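Local coordinates for uncharacterized protein (Desulfovibrio piger ATCC 29098, PDB 4Z48) that is of unknown function but belongs to the LolA/LolB-like superfamily, whose better-known members carry lipoproteins, and may itself handle a lipidic ligand, at residues M34-N37 with V42-R45; Q209-R214 with G218-I223. One frame throughout, in Å; residues are numbered along the deposited sequence.

Contact 1. Residues M34-N37 with V42-R45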
loop_
_atom_site.group_PDB
_atom_site.type_symbol
_atom_site.label_atom_id
_atom_site.label_comp_id
_atom_site.label_asym_id
_atom_site.label_seq_id
_atom_site.Cartn_x
_atom_site.Cartn_y
_atom_site.Cartn_z
HETATM N N MSE A 34 11.930 -5.907 -5.319
HETATM C CA MSE A 34 11.881 -4.460 -5.464
HETATM C C MSE A 34 13.224 -3.980 -5.987
HETATM O O MSE A 34 14.269 -4.420 -5.511
HETATM C CB MSE A 34 11.515 -3.845 -4.097
HETATM C CG MSE A 34 11.918 -2.419 -3.883
HETATM SE SE MSE A 34 11.631 -2.040 -1.952
HETATM C CE MSE A 34 9.852 -1.836 -1.951
ATOM N N SER A 35 13.190 -3.127 -6.999
ATOM C CA SER A 35 14.382 -2.528 -7.581
ATOM C C SER A 35 14.233 -0.985 -7.495
ATOM O O SER A 35 13.286 -0.409 -8.031
ATOM C CB SER A 35 14.571 -3.034 -9.016
ATOM O OG SER A 35 15.657 -2.383 -9.650
ATOM N N ILE A 36 15.143 -0.345 -6.766
ATOM C CA ILE A 36 15.169 1.093 -6.538
ATOM C C ILE A 36 16.269 1.724 -7.379
ATOM O O ILE A 36 17.463 1.396 -7.189
ATOM C CB ILE A 36 15.396 1.371 -5.018
ATOM C CG1 ILE A 36 14.440 0.532 -4.133
ATOM C CG2 ILE A 36 15.219 2.871 -4.738
ATOM C CD1 ILE A 36 14.888 0.341 -2.690
ATOM N N ASN A 37 15.891 2.669 -8.263
ATOM C CA ASN A 37 16.862 3.330 -9.141
ATOM C C ASN A 37 17.032 4.795 -8.790
ATOM O O ASN A 37 16.089 5.561 -8.860
ATOM C CB ASN A 37 16.458 3.175 -10.609
ATOM C CG ASN A 37 17.536 3.533 -11.621
ATOM O OD1 ASN A 37 18.035 4.670 -11.688
ATOM N ND2 ASN A 37 17.851 2.583 -12.493
ATOM N N VAL A 42 21.487 1.311 -8.335
ATOM C CA VAL A 42 20.344 0.453 -8.075
ATOM C C VAL A 42 20.504 -0.293 -6.739
ATOM O O VAL A 42 21.571 -0.858 -6.475
ATOM C CB VAL A 42 20.153 -0.560 -9.243
ATOM C CG1 VAL A 42 18.931 -1.463 -9.007
ATOM C CG2 VAL A 42 20.028 0.157 -10.585
ATOM N N LEU A 43 19.436 -0.301 -5.929
ATOM C CA LEU A 43 19.301 -1.063 -4.688
ATOM C C LEU A 43 18.234 -2.090 -4.944
ATOM O O LEU A 43 17.236 -1.781 -5.610
ATOM C CB LEU A 43 18.862 -0.196 -3.489
ATOM C CG LEU A 43 19.836 0.741 -2.823
ATOM C CD1 LEU A 43 19.084 1.549 -1.750
ATOM C CD2 LEU A 43 20.991 -0.055 -2.167
ATOM N N THR A 44 18.372 -3.250 -4.375
ATOM C CA THR A 44 17.375 -4.297 -4.590
ATOM C C THR A 44 17.012 -4.909 -3.262
ATOM O O THR A 44 17.791 -4.852 -2.317
ATOM C CB THR A 44 17.857 -5.378 -5.645
ATOM O OG1 THR A 44 18.701 -6.359 -5.057
ATOM C CG2 THR A 44 18.531 -4.773 -6.845
ATOM N N ARG A 45 15.795 -5.391 -3.161
ATOM C CA ARG A 45 15.264 -6.068 -1.992
ATOM C C ARG A 45 14.370 -7.198 -2.434
ATOM O O ARG A 45 13.656 -7.038 -3.419
ATOM C CB ARG A 45 14.452 -5.119 -1.100
ATOM C CG ARG A 45 15.271 -4.185 -0.223
ATOM C CD ARG A 45 15.574 -2.865 -0.914
ATOM N NE ARG A 45 16.224 -1.942 0.009
ATOM C CZ ARG A 45 17.527 -1.895 0.234
ATOM N NH1 ARG A 45 18.350 -2.713 -0.417
ATOM N NH2 ARG A 45 18.024 -1.023 1.101
#

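Contact 2. Residues Q209-R214 with G218-I223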
loop_
_atom_site.group_PDB
_atom_site.type_symbol
_atom_site.label_atom_id
_atom_site.label_comp_id
_atom_site.label_asym_id
_atom_site.label_seq_id
_atom_site.Cartn_x
_atom_site.Cartn_y
_atom_site.Cartn_z
ATOM N N GLN A 209 2.283 -5.763 -10.065
ATOM C CA GLN A 209 3.468 -5.042 -10.484
ATOM C C GLN A 209 3.181 -3.552 -10.322
ATOM O O GLN A 209 2.074 -3.095 -10.596
ATOM C CB GLN A 209 3.902 -5.409 -11.901
ATOM C CG GLN A 209 5.245 -4.785 -12.291
ATOM C CD GLN A 209 5.501 -4.947 -13.767
ATOM O OE1 GLN A 209 4.928 -4.232 -14.603
ATOM N NE2 GLN A 209 6.405 -5.849 -14.121
HETATM N N MSE A 210 4.166 -2.825 -9.816
HETATM C CA MSE A 210 4.043 -1.398 -9.576
HETATM C C MSE A 210 5.313 -0.642 -9.891
HETATM O O MSE A 210 6.411 -1.125 -9.609
HETATM C CB MSE A 210 3.737 -1.178 -8.105
HETATM C CG MSE A 210 2.289 -1.247 -7.719
HETATM SE SE MSE A 210 2.306 -0.464 -5.953
HETATM C CE MSE A 210 2.037 1.361 -6.482
ATOM N N ARG A 211 5.167 0.566 -10.424
ATOM C CA ARG A 211 6.285 1.499 -10.578
ATOM C C ARG A 211 5.915 2.737 -9.729
ATOM O O ARG A 211 4.798 3.258 -9.843
ATOM C CB ARG A 211 6.577 1.810 -12.065
ATOM C CG ARG A 211 7.715 2.809 -12.245
ATOM C CD ARG A 211 7.818 3.158 -13.698
ATOM N NE ARG A 211 8.773 4.229 -13.924
ATOM C CZ ARG A 211 9.985 4.074 -14.445
ATOM N NH1 ARG A 211 10.413 2.869 -14.809
ATOM N NH2 ARG A 211 10.778 5.122 -14.610
ATOM N N VAL A 212 6.802 3.148 -8.793
ATOM C CA VAL A 212 6.545 4.308 -7.946
ATOM C C VAL A 212 7.678 5.294 -8.181
ATOM O O VAL A 212 8.838 4.947 -7.976
ATOM C CB VAL A 212 6.414 3.918 -6.446
ATOM C CG1 VAL A 212 6.110 5.142 -5.586
ATOM C CG2 VAL A 212 5.354 2.824 -6.248
ATOM N N GLU A 213 7.349 6.502 -8.630
ATOM C CA GLU A 213 8.299 7.539 -8.977
ATOM C C GLU A 213 8.199 8.726 -8.033
ATOM O O GLU A 213 7.110 9.147 -7.659
ATOM C CB GLU A 213 8.053 8.037 -10.423
ATOM C CG GLU A 213 8.180 7.014 -11.545
ATOM C CD GLU A 213 7.747 7.514 -12.920
ATOM O OE1 GLU A 213 7.333 8.691 -13.035
ATOM O OE2 GLU A 213 7.866 6.742 -13.897
ATOM N N ARG A 214 9.344 9.227 -7.610
ATOM C CA ARG A 214 9.425 10.461 -6.818
ATOM C C ARG A 214 10.151 11.442 -7.712
ATOM O O ARG A 214 11.379 11.372 -7.810
ATOM C CB ARG A 214 10.103 10.249 -5.445
ATOM C CG ARG A 214 9.124 9.590 -4.447
ATOM C CD ARG A 214 9.660 9.597 -3.045
ATOM N NE ARG A 214 10.967 8.951 -2.978
ATOM C CZ ARG A 214 11.820 9.042 -1.958
ATOM N NH1 ARG A 214 11.539 9.813 -0.909
ATOM N NH2 ARG A 214 12.972 8.384 -1.989
ATOM N N GLY A 218 14.437 12.251 -7.981
ATOM C CA GLY A 218 15.136 11.695 -9.138
ATOM C C GLY A 218 15.266 10.183 -9.020
ATOM O O GLY A 218 16.293 9.607 -9.383
ATOM N N SER A 219 14.244 9.537 -8.450
ATOM C CA SER A 219 14.295 8.098 -8.243
ATOM C C SER A 219 12.990 7.418 -8.618
ATOM O O SER A 219 11.914 8.042 -8.558
ATOM C CB SER A 219 14.629 7.775 -6.792
ATOM O OG SER A 219 13.798 8.469 -5.880
ATOM N N PHE A 220 13.077 6.119 -8.936
ATOM C CA PHE A 220 11.880 5.315 -9.178
ATOM C C PHE A 220 12.092 3.897 -8.633
ATOM O O PHE A 220 13.219 3.386 -8.637
ATOM C CB PHE A 220 11.480 5.294 -10.658
ATOM C CG PHE A 220 12.477 4.647 -11.587
ATOM C CD1 PHE A 220 13.523 5.383 -12.131
ATOM C CD2 PHE A 220 12.341 3.314 -11.960
ATOM C CE1 PHE A 220 14.439 4.790 -13.010
ATOM C CE2 PHE A 220 13.253 2.717 -12.840
ATOM C CZ PHE A 220 14.298 3.456 -13.367
ATOM N N THR A 221 11.006 3.291 -8.129
ATOM C CA THR A 221 11.019 1.936 -7.583
ATOM C C THR A 221 10.111 1.044 -8.417
ATOM O O THR A 221 8.975 1.425 -8.697
ATOM C CB THR A 221 10.625 1.976 -6.073
ATOM O OG1 THR A 221 11.618 2.748 -5.363
ATOM C CG2 THR A 221 10.535 0.591 -5.451
ATOM N N VAL A 222 10.583 -0.156 -8.784
ATOM C CA VAL A 222 9.725 -1.107 -9.508
ATOM C C VAL A 222 9.559 -2.346 -8.616
ATOM O O VAL A 222 10.548 -2.915 -8.196
ATOM C CB VAL A 222 10.261 -1.446 -10.920
ATOM C CG1 VAL A 222 9.360 -2.463 -11.629
ATOM C CG2 VAL A 222 10.410 -0.183 -11.769
ATOM N N ILE A 223 8.313 -2.753 -8.329
ATOM C CA ILE A 223 8.089 -3.938 -7.499
ATOM C C ILE A 223 7.333 -4.990 -8.304
ATOM O O ILE A 223 6.253 -4.699 -8.847
ATOM C CB ILE A 223 7.309 -3.613 -6.178
ATOM C CG1 ILE A 223 7.879 -2.373 -5.435
ATOM C CG2 ILE A 223 7.315 -4.863 -5.263
ATOM C CD1 ILE A 223 6.887 -1.824 -4.409
#

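Contact 1. Residues M34-N37 with V42-R45
The guanidinium of Arg45 has Leu43 CD1 over one face, 3.9 Å above the plane and offset toward the rim, while Ile36 comes up to its NE obliquely from across the hairpin. In the plane of the group, Arg45 NH1 donates to Thr44 O (2.9 Å), reaching that oxygen from above the carbonyl plane. A bend at chi2 (90°) turns the arginine back along its own strand, which is how its head comes to lie beside Leu43. The folded chain offers Arg45 CD to Ile36 CD1, 3.7 Å away, and more loosely to the selenium of Met34. Ile36 reaches it with CG1 beside the backbone N (chi1 -49°), its beta carbon meanwhile resting near that of Leu43. On the opposite face, Val42 spreads its two methyls: CG1 lies 3.5 Å from Ser35 OG, and CG2 lies 3.8 Å from Asn37 ND2, the amide crossing the valine at a slant.

Two antiparallel hydrogen-bonded pairs hold the strands together, Met34 with Arg45 and Ile36 with Leu43. In each, the nitrogen of the first strand makes the shorter and straighter bond: Met34 N to Arg45 O and Ile36 N to Leu43 O are both 2.8 Å. Between them, Thr44 CA-H points at Met34 O, CA to O 3.2 Å.

This is the turn-proximal end of the hairpin formed by strands 27-38 and 41-54. Loop residues Arg116 and Ser117 cover the Ile36 and Arg45 face, and Met115 O accepts a hydrogen bond from Arg45 NE, giving the buried arginine a second backbone grip. Strand 219-230 lies along the far edge of 34-37, where Met34 and Ile36 both touch Thr221.

Contact 2. Residues Q209-R214 with G218-I223
Gly218 and Ser219 together face Arg214, forming a G1 beta bulge: both nitrogens turn to Arg214 O, though both bonds are weak, and the glycine takes the positive phi (68°) of this bulge. The firm bond at this end is Arg214 N to Ser219 O, 3.0 Å. Ser219 OG lies near the Arg214 guanidinium, yet the two are joined through Asp118, whose OD1 accepts from Arg214 NE in a salt bridge and also bonds Ser219 OG.

Phe220 rises on the other face and carries the guanidinium of Arg211 flat on its ring, the planes 16° apart and Arg211 CZ 3.9 Å from the ring centroid, a cation-pi stack. Arg211 gets there diagonally, its chain extended past Val222. Arg211 NE is held by Glu213 OE2 at 2.7 Å through the anti lone pair, a salt bridge close to the guanidinium plane that, with the stack, should limit rotation of the group over the ring. Thr221 pairs with Val212 by two short bonds, Thr221 N to Val212 O being 2.7 Å, and gives OG1 to Asp118 OD2. Val222 puts CG2 at the edge of the phenyl ring, 4.1 Å from Arg211 CG. Ile223 closes the register, exchanging backbone bonds with Met210.

The hairpin is flanked by strand 189-201 beyond 209-214 and by strand 27-38 beyond 218-223, while Ser117 to Leu119 cover the Val212 and Thr221 face.

How the contacts relate
From the N terminus, contact 1 comes first and closes the tight turn between strands 27-38 and 41-54. The chain then builds most of the remaining strands before contact 2 closes a second short turn near the C terminus, between strands 204-214 and 219-230. The two hairpins are in series, neither nested nor crossed. In space they lie side by side, centres about 9 Å apart, because their inner strands are antiparallel neighbours: Asn37 N to Phe220 O and Ser35 O to Val222 N, each 2.8 Å, are probable hydrogen bonds. Early and late parts of the chain thus join in a run of four antiparallel strands, with residues 115-119 crossing one face.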